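Local structure of putative TetR-family transcriptional regulator (Streptomyces coelicolor, 2HXO) at residues 66-69 against 70-74; 97-100 against 101-105; 187-190 against 191-194; 203-206 against 207-210. The protein probably binds DNA at regulatory sequences and controls transcription there, acting as an all-helical TetR-family regulator. One frame throughout, in Å; residues are numbered along the deposited sequence.

Contact 1 of 4, residues 66-69 against 70-74; sequences AATD and AVVTA
Two turns of alpha-helix carry this contact: the amides of Ala-70, Val-71, Val-72 and Thr-73 donate in the i to i+4 pattern to the carbonyls of Ala-66, Ala-67, Thr-68 and Asp-69. The straightest of these bonds, Val-71 N to Ala-67 O, is 3.1 Å long with an angle of 168° at the hydrogen. The segment belongs to helix 60-76, which in the TetR fold joins the helix-turn-helix DNA-binding domain to the helical body, and its faces divide accordingly. Ala-67 and Ala-70 pack on helix 18-31, whereas Thr-68 lies against helix 107-118 and Val-72 against Val-124 and Ile-128 of helix 124-138. Along the buried side, the CG2 methyls of Thr-68 and Val-72 approach to 4.3 Å, and Val-72 CG2 also rests 3.1 Å from Thr-68 O. The hydroxyl of Thr-68 turns back to the carbonyl of Leu-64. Next to this buried strip, Asp-69 extends its carboxylate away from its own amide (chi1 -175°), where OD1 forms a salt bridge with Arg-127 and accepts a hydrogen bond from Thr-123. The other oxygen faces Thr-73, with Asp-69 OD2 and Thr-73 OG1 3.8 Å apart. One water spans that gap, donating to Asp-69 OD2 at 2.6 Å and lying 3.0 Å from Thr-73 OG1.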
ATOM      1  N   ALA A  66      10.134   1.959 -17.966  1.00 42.79           N
ATOM      2  CA  ALA A  66       9.477   2.425 -19.174  1.00 41.44           C
ATOM      3  C   ALA A  66       8.147   1.712 -19.366  1.00 42.10           C
ATOM      4  O   ALA A  66       7.195   2.291 -19.892  1.00 43.75           O
ATOM      5  CB  ALA A  66      10.375   2.189 -20.382  1.00 42.23           C
ATOM      6  N   ALA A  67       8.086   0.448 -18.951  1.00 41.84           N
ATOM      7  CA  ALA A  67       6.868  -0.353 -19.077  1.00 40.78           C
ATOM      8  C   ALA A  67       5.818   0.155 -18.090  1.00 40.85           C
ATOM      9  O   ALA A  67       4.648   0.317 -18.431  1.00 39.32           O
ATOM     10  CB  ALA A  67       7.180  -1.818 -18.802  1.00 40.45           C
ATOM     11  N   THR A  68       6.254   0.403 -16.864  1.00 41.40           N
ATOM     12  CA  THR A  68       5.379   0.922 -15.828  1.00 43.15           C
ATOM     13  C   THR A  68       4.816   2.282 -16.268  1.00 44.19           C
ATOM     14  O   THR A  68       3.612   2.526 -16.180  1.00 44.58           O
ATOM     15  CB  THR A  68       6.159   1.082 -14.516  1.00 42.72           C
ATOM     16  OG1 THR A  68       6.625  -0.205 -14.102  1.00 42.11           O
ATOM     17  CG2 THR A  68       5.274   1.690 -13.421  1.00 44.41           C
ATOM     18  N   ASP A  69       5.699   3.142 -16.770  1.00 45.16           N
ATOM     19  CA  ASP A  69       5.341   4.482 -17.226  1.00 45.42           C
ATOM     20  C   ASP A  69       4.337   4.453 -18.375  1.00 46.22           C
ATOM     21  O   ASP A  69       3.362   5.206 -18.379  1.00 46.34           O
ATOM     22  CB  ASP A  69       6.610   5.224 -17.663  1.00 46.37           C
ATOM     23  CG  ASP A  69       6.357   6.677 -18.050  1.00 47.23           C
ATOM     24  OD1 ASP A  69       6.425   7.553 -17.165  1.00 49.13           O
ATOM     25  OD2 ASP A  69       6.096   6.951 -19.239  1.00 47.11           O
ATOM     26  N   ALA A  70       4.575   3.585 -19.352  1.00 46.71           N
ATOM     27  CA  ALA A  70       3.688   3.490 -20.507  1.00 45.78           C
ATOM     28  C   ALA A  70       2.277   3.067 -20.100  1.00 45.78           C
ATOM     29  O   ALA A  70       1.286   3.641 -20.551  1.00 46.53           O
ATOM     30  CB  ALA A  70       4.258   2.503 -21.520  1.00 46.08           C
ATOM     31  N   VAL A  71       2.193   2.054 -19.253  1.00 45.89           N
ATOM     32  CA  VAL A  71       0.909   1.557 -18.785  1.00 46.68           C
ATOM     33  C   VAL A  71       0.158   2.607 -17.958  1.00 46.44           C
ATOM     34  O   VAL A  71      -1.040   2.802 -18.130  1.00 46.20           O
ATOM     35  CB  VAL A  71       1.107   0.272 -17.944  1.00 46.61           C
ATOM     36  CG1 VAL A  71      -0.042   0.099 -16.958  1.00 46.68           C
ATOM     37  CG2 VAL A  71       1.194  -0.930 -18.874  1.00 47.27           C
ATOM     38  N   VAL A  72       0.875   3.275 -17.062  1.00 45.86           N
ATOM     39  CA  VAL A  72       0.278   4.293 -16.209  1.00 45.63           C
ATOM     40  C   VAL A  72      -0.235   5.476 -17.032  1.00 47.11           C
ATOM     41  O   VAL A  72      -1.380   5.909 -16.867  1.00 48.27           O
ATOM     42  CB  VAL A  72       1.300   4.773 -15.152  1.00 43.59           C
ATOM     43  CG1 VAL A  72       0.780   5.998 -14.423  1.00 42.26           C
ATOM     44  CG2 VAL A  72       1.572   3.646 -14.160  1.00 40.54           C
ATOM     45  N   THR A  73       0.609   5.990 -17.919  1.00 47.11           N
ATOM     46  CA  THR A  73       0.239   7.111 -18.768  1.00 48.08           C
ATOM     47  C   THR A  73      -1.002   6.798 -19.584  1.00 49.35           C
ATOM     48  O   THR A  73      -1.915   7.616 -19.690  1.00 50.28           O
ATOM     49  CB  THR A  73       1.372   7.463 -19.755  1.00 48.78           C
ATOM     50  OG1 THR A  73       2.479   8.023 -19.040  1.00 50.54           O
ATOM     51  CG2 THR A  73       0.889   8.464 -20.794  1.00 48.33           C
ATOM     52  N   ALA A  74      -1.035   5.606 -20.164  1.00 50.96           N
ATOM     53  CA  ALA A  74      -2.162   5.206 -21.000  1.00 51.09           C
ATOM     54  C   ALA A  74      -3.450   5.096 -20.201  1.00 51.22           C
ATOM     55  O   ALA A  74      -4.507   5.540 -20.652  1.00 51.85           O
ATOM     56  CB  ALA A  74      -1.856   3.877 -21.703  1.00 49.52           C
TER
HETATM   57  O   HOH W   1       4.724   8.318 -21.016  1.00 54.71           O

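Contact 2 of 4, residues 97-100 against 101-105; sequences GLWD and ATEAH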
ATOM      1  N   GLY A  97      -7.736   5.219 -12.789  1.00 38.15           N
ATOM      2  CA  GLY A  97      -6.826   4.842 -13.856  1.00 37.53           C
ATOM      3  C   GLY A  97      -5.762   3.946 -13.243  1.00 40.12           C
ATOM      4  O   GLY A  97      -5.439   2.897 -13.794  1.00 41.78           O
ATOM      5  N   LEU A  98      -5.221   4.340 -12.090  1.00 39.89           N
ATOM      6  CA  LEU A  98      -4.197   3.530 -11.439  1.00 40.52           C
ATOM      7  C   LEU A  98      -4.776   2.205 -10.942  1.00 40.88           C
ATOM      8  O   LEU A  98      -4.172   1.153 -11.112  1.00 40.88           O
ATOM      9  CB  LEU A  98      -3.558   4.304 -10.277  1.00 40.02           C
ATOM     10  CG  LEU A  98      -2.635   5.456 -10.701  1.00 40.68           C
ATOM     11  CD1 LEU A  98      -2.124   6.187  -9.479  1.00 39.52           C
ATOM     12  CD2 LEU A  98      -1.468   4.901 -11.530  1.00 40.67           C
ATOM     13  N   TRP A  99      -5.951   2.261 -10.320  1.00 41.76           N
ATOM     14  CA  TRP A  99      -6.600   1.060  -9.810  1.00 41.11           C
ATOM     15  C   TRP A  99      -6.859   0.043 -10.925  1.00 41.69           C
ATOM     16  O   TRP A  99      -6.527  -1.138 -10.789  1.00 40.74           O
ATOM     17  CB  TRP A  99      -7.923   1.429  -9.131  1.00 41.62           C
ATOM     18  CG  TRP A  99      -8.802   0.238  -8.827  1.00 44.31           C
ATOM     19  CD1 TRP A  99      -9.654  -0.405  -9.694  1.00 45.63           C
ATOM     20  CD2 TRP A  99      -8.952  -0.421  -7.561  1.00 44.19           C
ATOM     21  NE1 TRP A  99     -10.328  -1.411  -9.038  1.00 45.56           N
ATOM     22  CE2 TRP A  99      -9.916  -1.442  -7.730  1.00 44.94           C
ATOM     23  CE3 TRP A  99      -8.370  -0.244  -6.302  1.00 44.39           C
ATOM     24  CZ2 TRP A  99     -10.312  -2.279  -6.683  1.00 45.65           C
ATOM     25  CZ3 TRP A  99      -8.763  -1.077  -5.259  1.00 44.45           C
ATOM     26  CH2 TRP A  99      -9.726  -2.080  -5.457  1.00 47.11           C
ATOM     27  N   ASP A 100      -7.453   0.498 -12.025  1.00 41.40           N
ATOM     28  CA  ASP A 100      -7.742  -0.386 -13.144  1.00 43.05           C
ATOM     29  C   ASP A 100      -6.466  -0.911 -13.800  1.00 45.19           C
ATOM     30  O   ASP A 100      -6.411  -2.067 -14.239  1.00 46.10           O
ATOM     31  CB  ASP A 100      -8.608   0.328 -14.189  1.00 43.33           C
ATOM     32  CG  ASP A 100     -10.018   0.611 -13.684  1.00 45.82           C
ATOM     33  OD1 ASP A 100     -10.469  -0.088 -12.744  1.00 47.27           O
ATOM     34  OD2 ASP A 100     -10.681   1.521 -14.228  1.00 46.72           O
ATOM     35  N   ALA A 101      -5.439  -0.070 -13.874  1.00 45.03           N
ATOM     36  CA  ALA A 101      -4.186  -0.494 -14.476  1.00 45.27           C
ATOM     37  C   ALA A 101      -3.519  -1.601 -13.651  1.00 45.75           C
ATOM     38  O   ALA A 101      -3.050  -2.591 -14.211  1.00 45.82           O
ATOM     39  CB  ALA A 101      -3.233   0.706 -14.627  1.00 45.18           C
ATOM     40  N   THR A 102      -3.469  -1.450 -12.330  1.00 45.90           N
ATOM     41  CA  THR A 102      -2.826  -2.471 -11.504  1.00 47.38           C
ATOM     42  C   THR A 102      -3.666  -3.749 -11.489  1.00 49.56           C
ATOM     43  O   THR A 102      -3.208  -4.821 -11.095  1.00 48.85           O
ATOM     44  CB  THR A 102      -2.621  -1.984 -10.061  1.00 46.05           C
ATOM     45  OG1 THR A 102      -3.881  -1.958  -9.388  1.00 48.57           O
ATOM     46  CG2 THR A 102      -2.015  -0.590 -10.049  1.00 45.64           C
ATOM     47  N   GLU A 103      -4.905  -3.620 -11.943  1.00 52.20           N
ATOM     48  CA  GLU A 103      -5.828  -4.740 -11.988  1.00 53.48           C
ATOM     49  C   GLU A 103      -5.603  -5.504 -13.290  1.00 54.07           C
ATOM     50  O   GLU A 103      -5.674  -6.740 -13.328  1.00 53.42           O
ATOM     51  CB  GLU A 103      -7.260  -4.205 -11.898  1.00 56.16           C
ATOM     52  CG  GLU A 103      -8.357  -5.231 -12.071  1.00 59.55           C
ATOM     53  CD  GLU A 103      -9.624  -4.827 -11.326  1.00 62.50           C
ATOM     54  OE1 GLU A 103      -9.675  -5.044 -10.092  1.00 62.67           O
ATOM     55  OE2 GLU A 103     -10.558  -4.281 -11.966  1.00 63.32           O
ATOM     56  N   ALA A 104      -5.318  -4.762 -14.354  1.00 53.07           N
ATOM     57  CA  ALA A 104      -5.066  -5.367 -15.655  1.00 52.88           C
ATOM     58  C   ALA A 104      -3.629  -5.889 -15.734  1.00 53.75           C
ATOM     59  O   ALA A 104      -3.335  -6.822 -16.489  1.00 55.24           O
ATOM     60  CB  ALA A 104      -5.313  -4.346 -16.760  1.00 51.57           C
ATOM     61  N   HIS A 105      -2.740  -5.287 -14.949  1.00 53.64           N
ATOM     62  CA  HIS A 105      -1.333  -5.674 -14.921  1.00 52.41           C
ATOM     63  C   HIS A 105      -0.870  -5.862 -13.474  1.00 53.50           C
ATOM     64  O   HIS A 105      -0.393  -4.925 -12.834  1.00 53.59           O
ATOM     65  CB  HIS A 105      -0.477  -4.594 -15.591  1.00 51.94           C
ATOM     66  CG  HIS A 105      -0.862  -4.291 -17.009  1.00 51.69           C
ATOM     67  ND1 HIS A 105      -0.278  -4.630 -18.182  1.00 52.50           N
ATOM     68  CD2 HIS A 105      -1.948  -3.510 -17.338  1.00 53.31           C
ATOM     69  CE1 HIS A 105      -1.012  -4.045 -19.189  1.00 51.21           C
ATOM     70  NE2 HIS A 105      -2.014  -3.375 -18.652  1.00 52.89           N
TER
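Thr-102 meets the preceding turn of helix 87-104 twice: Thr-102 N donates to Leu-98 O at 3.0 Å, and its hydroxyl OG1 donates to Trp-99 O at 3.1 Å. With chi1 at 73°, OG1 sits between its own backbone N and carbonyl carbon, and from there it reaches the Trp-99 carbonyl, arriving 32° out of the carbonyl plane. This second bond matters because the amide of Glu-103 reaches Trp-99 O only weakly and divides itself with another weak bond to Asp-100 O. The helix is close to its end; Ala-104 N still binds Asp-100 O at 2.9 Å, and His-105 leaves helical geometry. A valine at Thr-102 would probably leave the Trp-99 carbonyl with little more than the weak Glu-103 amide bond. Farther out, the Glu-103 carboxylate crosses the Trp-99 indole obliquely, its plane 70° from the ring and Glu-103 OE1 3.8 Å from Trp-99 NE1. The indole itself stacks on Phe-218, while Leu-98 and Ala-101 pack against Val-72 and Val-71 of helix 60-76. Asp-100 OD1 stands 4.3 Å from Glu-103 OE2, a pairing of like charges. The salt bridge from Asp-100 OD2 to Arg-215 probably offsets that repulsion and ties the last turns of this helix to helix 214-230.

Contact 3 of 4, residues 187-190 against 191-194; sequences VSTA and WEGL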
ATOM      1  N   VAL A 187     -14.588 -14.880   4.436  1.00 67.23           N
ATOM      2  CA  VAL A 187     -14.223 -13.926   5.479  1.00 65.13           C
ATOM      3  C   VAL A 187     -15.455 -13.560   6.298  1.00 63.96           C
ATOM      4  O   VAL A 187     -15.428 -13.581   7.530  1.00 62.51           O
ATOM      5  CB  VAL A 187     -13.649 -12.618   4.874  1.00 64.91           C
ATOM      6  CG1 VAL A 187     -13.435 -11.591   5.972  1.00 64.53           C
ATOM      7  CG2 VAL A 187     -12.340 -12.899   4.151  1.00 63.91           C
ATOM      8  N   SER A 188     -16.532 -13.223   5.597  1.00 62.76           N
ATOM      9  CA  SER A 188     -17.777 -12.839   6.242  1.00 62.10           C
ATOM     10  C   SER A 188     -18.249 -13.869   7.263  1.00 61.70           C
ATOM     11  O   SER A 188     -18.553 -13.523   8.408  1.00 61.05           O
ATOM     12  CB  SER A 188     -18.864 -12.613   5.189  1.00 62.14           C
ATOM     13  OG  SER A 188     -20.062 -12.160   5.789  1.00 62.46           O
ATOM     14  N   THR A 189     -18.312 -15.135   6.862  1.00 61.88           N
ATOM     15  CA  THR A 189     -18.763 -16.162   7.791  1.00 62.53           C
ATOM     16  C   THR A 189     -17.728 -16.402   8.883  1.00 61.42           C
ATOM     17  O   THR A 189     -18.077 -16.517  10.058  1.00 60.95           O
ATOM     18  CB  THR A 189     -19.103 -17.490   7.064  1.00 63.98           C
ATOM     19  OG1 THR A 189     -18.107 -17.779   6.081  1.00 66.19           O
ATOM     20  CG2 THR A 189     -20.452 -17.383   6.381  1.00 65.78           C
ATOM     21  N   ALA A 190     -16.453 -16.458   8.502  1.00 60.22           N
ATOM     22  CA  ALA A 190     -15.387 -16.668   9.480  1.00 58.74           C
ATOM     23  C   ALA A 190     -15.457 -15.623  10.592  1.00 58.07           C
ATOM     24  O   ALA A 190     -15.311 -15.955  11.769  1.00 57.53           O
ATOM     25  CB  ALA A 190     -14.028 -16.609   8.798  1.00 59.20           C
ATOM     26  N   TRP A 191     -15.675 -14.363  10.214  1.00 57.17           N
ATOM     27  CA  TRP A 191     -15.767 -13.271  11.185  1.00 57.25           C
ATOM     28  C   TRP A 191     -17.013 -13.406  12.045  1.00 57.76           C
ATOM     29  O   TRP A 191     -16.991 -13.101  13.237  1.00 57.10           O
ATOM     30  CB  TRP A 191     -15.766 -11.913  10.468  1.00 56.09           C
ATOM     31  CG  TRP A 191     -14.397 -11.481  10.022  1.00 55.89           C
ATOM     32  CD1 TRP A 191     -13.275 -12.259   9.961  1.00 54.55           C
ATOM     33  CD2 TRP A 191     -14.004 -10.176   9.572  1.00 55.81           C
ATOM     34  NE1 TRP A 191     -12.212 -11.524   9.507  1.00 56.02           N
ATOM     35  CE2 TRP A 191     -12.625 -10.242   9.259  1.00 55.86           C
ATOM     36  CE3 TRP A 191     -14.678  -8.957   9.403  1.00 55.62           C
ATOM     37  CZ2 TRP A 191     -11.904  -9.134   8.785  1.00 55.73           C
ATOM     38  CZ3 TRP A 191     -13.958  -7.849   8.929  1.00 55.65           C
ATOM     39  CH2 TRP A 191     -12.587  -7.951   8.628  1.00 55.86           C
ATOM     40  N   GLU A 192     -18.097 -13.869  11.430  1.00 58.82           N
ATOM     41  CA  GLU A 192     -19.358 -14.071  12.138  1.00 60.08           C
ATOM     42  C   GLU A 192     -19.213 -15.150  13.209  1.00 59.21           C
ATOM     43  O   GLU A 192     -20.150 -15.421  13.955  1.00 59.53           O
ATOM     44  CB  GLU A 192     -20.466 -14.452  11.145  1.00 61.84           C
ATOM     45  CG  GLU A 192     -21.049 -13.251  10.417  1.00 65.72           C
ATOM     46  CD  GLU A 192     -21.998 -13.628   9.298  1.00 68.13           C
ATOM     47  OE1 GLU A 192     -22.702 -12.723   8.799  1.00 68.67           O
ATOM     48  OE2 GLU A 192     -22.032 -14.819   8.909  1.00 70.18           O
ATOM     49  N   GLY A 193     -18.029 -15.755  13.277  1.00 58.32           N
ATOM     50  CA  GLY A 193     -17.760 -16.782  14.266  1.00 56.88           C
ATOM     51  C   GLY A 193     -16.996 -16.208  15.451  1.00 56.36           C
ATOM     52  O   GLY A 193     -16.810 -16.874  16.474  1.00 55.58           O
ATOM     53  N   LEU A 194     -16.552 -14.962  15.315  1.00 55.47           N
ATOM     54  CA  LEU A 194     -15.814 -14.304  16.384  1.00 55.09           C
ATOM     55  C   LEU A 194     -16.752 -14.079  17.561  1.00 55.44           C
ATOM     56  O   LEU A 194     -17.954 -13.900  17.373  1.00 55.99           O
ATOM     57  CB  LEU A 194     -15.251 -12.968  15.888  1.00 53.48           C
ATOM     58  CG  LEU A 194     -14.138 -13.087  14.840  1.00 53.02           C
ATOM     59  CD1 LEU A 194     -13.805 -11.728  14.257  1.00 52.33           C
ATOM     60  CD2 LEU A 194     -12.913 -13.711  15.481  1.00 52.84           C
TER
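Trp-191 folds back over Val-187 at the C-terminal end of helix 182-191, where the chain passes into a type I beta turn from Trp-191 to Leu-194. Its CB lies 3.4 Å from Val-187 O, the same carbonyl oxygen that receives Trp-191 N at 2.8 Å. CG stands beside its own backbone N (chi1 -78°), which carries the indole alongside the valine, both side chains pointing the same way. CG and CD1 remain near Val-187 O; beyond them NE1, CE2 and CZ2 pass over Val-187 CG1. That methyl makes a CH-pi contact, 3.7 Å from the centroid of the five-membered ring and 14° off its normal. The indole also meets Phe-129 of the second subunit, with Pro-126 of that subunit packed nearby, so the helix end takes part in the dimer interface. An alanine here is likely to uncover the Val-187 methyl and leave Phe-129 of the second subunit without its aromatic partner. Away from the indole, Glu-192 N donates to Ser-188 O, and the extended glutamate chain runs back along that turn, Glu-192 CG passing 3.2 Å from Ser-188 O.

Contact 4 of 4, residues 203-206 against 207-210; sequences RAVA and DQVR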
ATOM      1  N   ARG A 203     -18.359  -7.902  14.644  1.00 51.97           N
ATOM      2  CA  ARG A 203     -19.570  -8.702  14.557  1.00 55.00           C
ATOM      3  C   ARG A 203     -20.726  -7.876  13.980  1.00 55.54           C
ATOM      4  O   ARG A 203     -21.542  -8.387  13.210  1.00 55.60           O
ATOM      5  CB  ARG A 203     -19.936  -9.249  15.944  1.00 57.29           C
ATOM      6  CG  ARG A 203     -20.788 -10.505  15.898  1.00 59.69           C
ATOM      7  CD  ARG A 203     -20.140 -11.578  15.028  1.00 61.12           C
ATOM      8  NE  ARG A 203     -21.142 -12.517  14.531  1.00 63.86           N
ATOM      9  CZ  ARG A 203     -21.785 -13.397  15.292  1.00 64.09           C
ATOM     10  NH1 ARG A 203     -21.519 -13.466  16.592  1.00 63.71           N
ATOM     11  NH2 ARG A 203     -22.715 -14.187  14.757  1.00 63.16           N
ATOM     12  N   ALA A 204     -20.771  -6.593  14.335  1.00 55.89           N
ATOM     13  CA  ALA A 204     -21.814  -5.693  13.853  1.00 56.66           C
ATOM     14  C   ALA A 204     -21.747  -5.455  12.343  1.00 57.47           C
ATOM     15  O   ALA A 204     -22.768  -5.223  11.698  1.00 58.77           O
ATOM     16  CB  ALA A 204     -21.717  -4.361  14.586  1.00 54.93           C
ATOM     17  N   VAL A 205     -20.547  -5.522  11.779  1.00 58.62           N
ATOM     18  CA  VAL A 205     -20.356  -5.275  10.351  1.00 59.33           C
ATOM     19  C   VAL A 205     -20.030  -6.539   9.565  1.00 59.63           C
ATOM     20  O   VAL A 205     -20.026  -6.528   8.337  1.00 59.46           O
ATOM     21  CB  VAL A 205     -19.206  -4.255  10.134  1.00 60.09           C
ATOM     22  CG1 VAL A 205     -19.146  -3.825   8.679  1.00 61.28           C
ATOM     23  CG2 VAL A 205     -19.405  -3.054  11.039  1.00 60.81           C
ATOM     24  N   ALA A 206     -19.753  -7.622  10.279  1.00 60.37           N
ATOM     25  CA  ALA A 206     -19.402  -8.903   9.669  1.00 62.09           C
ATOM     26  C   ALA A 206     -20.071  -9.209   8.329  1.00 63.20           C
ATOM     27  O   ALA A 206     -19.391  -9.461   7.333  1.00 62.75           O
ATOM     28  CB  ALA A 206     -19.690 -10.037  10.654  1.00 62.82           C
ATOM     29  N   ASP A 207     -21.398  -9.200   8.314  1.00 64.94           N
ATOM     30  CA  ASP A 207     -22.161  -9.497   7.104  1.00 67.41           C
ATOM     31  C   ASP A 207     -21.851  -8.582   5.924  1.00 67.62           C
ATOM     32  O   ASP A 207     -21.886  -9.015   4.769  1.00 67.43           O
ATOM     33  CB  ASP A 207     -23.662  -9.451   7.417  1.00 69.84           C
ATOM     34  CG  ASP A 207     -24.062  -8.198   8.176  1.00 71.68           C
ATOM     35  OD1 ASP A 207     -25.217  -8.122   8.644  1.00 73.29           O
ATOM     36  OD2 ASP A 207     -23.220  -7.286   8.305  1.00 73.13           O
ATOM     37  N   GLN A 208     -21.547  -7.321   6.213  1.00 67.63           N
ATOM     38  CA  GLN A 208     -21.237  -6.354   5.168  1.00 68.83           C
ATOM     39  C   GLN A 208     -20.006  -6.736   4.355  1.00 68.83           C
ATOM     40  O   GLN A 208     -19.768  -6.174   3.291  1.00 69.05           O
ATOM     41  CB  GLN A 208     -21.042  -4.963   5.773  1.00 69.50           C
ATOM     42  CG  GLN A 208     -22.313  -4.356   6.327  1.00 71.24           C
ATOM     43  CD  GLN A 208     -22.072  -3.041   7.042  1.00 72.83           C
ATOM     44  OE1 GLN A 208     -21.531  -2.090   6.469  1.00 73.36           O
ATOM     45  NE2 GLN A 208     -22.479  -2.978   8.304  1.00 73.36           N
ATOM     46  N   VAL A 209     -19.222  -7.690   4.852  1.00 69.51           N
ATOM     47  CA  VAL A 209     -18.028  -8.126   4.132  1.00 70.10           C
ATOM     48  C   VAL A 209     -18.449  -8.772   2.817  1.00 70.94           C
ATOM     49  O   VAL A 209     -17.849  -8.528   1.765  1.00 71.03           O
ATOM     50  CB  VAL A 209     -17.214  -9.169   4.933  1.00 70.07           C
ATOM     51  CG1 VAL A 209     -16.023  -9.630   4.108  1.00 69.53           C
ATOM     52  CG2 VAL A 209     -16.747  -8.582   6.257  1.00 70.02           C
ATOM     53  N   ARG A 210     -19.487  -9.602   2.897  1.00 71.61           N
ATOM     54  CA  ARG A 210     -20.025 -10.322   1.745  1.00 71.61           C
ATOM     55  C   ARG A 210     -20.679  -9.346   0.776  1.00 70.54           C
ATOM     56  O   ARG A 210     -21.556  -8.577   1.164  1.00 70.93           O
ATOM     57  CB  ARG A 210     -21.058 -11.348   2.226  1.00 73.26           C
ATOM     58  CG  ARG A 210     -21.364 -12.486   1.251  1.00 75.14           C
ATOM     59  CD  ARG A 210     -22.194 -13.563   1.948  1.00 76.50           C
ATOM     60  NE  ARG A 210     -21.619 -13.918   3.248  1.00 78.23           N
ATOM     61  CZ  ARG A 210     -22.221 -14.677   4.160  1.00 78.87           C
ATOM     62  NH1 ARG A 210     -23.428 -15.175   3.922  1.00 80.34           N
ATOM     63  NH2 ARG A 210     -21.623 -14.927   5.319  1.00 78.74           N
TER
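Val-205 O receives Gln-208 N at 2.7 Å, the shortest of the i to i+3 backbone bonds that carry the chain through a helical turn beyond the end of helix 200-205. The bond is bent, 131° at the hydrogen, and the donor lies above the carbonyl plane. Gln-208 N has a second, weak acceptor in Asp-207 OD2, brought close because chi1 of Asp-207 (49°) tucks the carboxylate between its own backbone N and carbonyl carbon. One residue on, Val-209 N donates to Ala-206 O at 3.1 Å with a straighter angle of 159°, again from above the carbonyl plane. Ala-206 O is also bonded by the hydroxyl of Ser-188 on helix 182-191, so two donors grip it and join this turn to the neighbouring helix. Val-209 continues the link, packing on Val-187 and Trp-191, and Arg-210 extends it through a salt bridge from NE to Asp-185. The turn also meets the dimer partner: Val-205, Gln-208 and Val-209 all touch Phe-147 of the second subunit, and Ala-204 meets Trp-146 of that subunit. Between Val-205 and Gln-208 the contact is of methyl on side-chain amide. The glutamine chain, extended beyond CG, lies across the valine and sets its terminal group beside one branch: Val-205 CG1 lies 3.4 Å from Gln-208 CD and 3.5 Å from Gln-208 NE2.

From the N terminus the four contacts follow in series, none nested in or crossing another, and each spans adjacent turns of chain without closing a long loop. Contact 1, on helix 60-76, and contact 2, near the end of helix 87-104, belong to successive helices that pack together: Val-71 CG2 meets His-105 CE1 at 3.8 Å. Contacts 3 and 4 form a second cluster, on the far side of the chain's centre from contact 1 and with centres about 8 Å apart. There helix 182-191 and the turn after helix 200-205 lie together, both against the second subunit. Between the clusters, contacts 2 and 4 come no nearer than about 13 Å between nearest atoms.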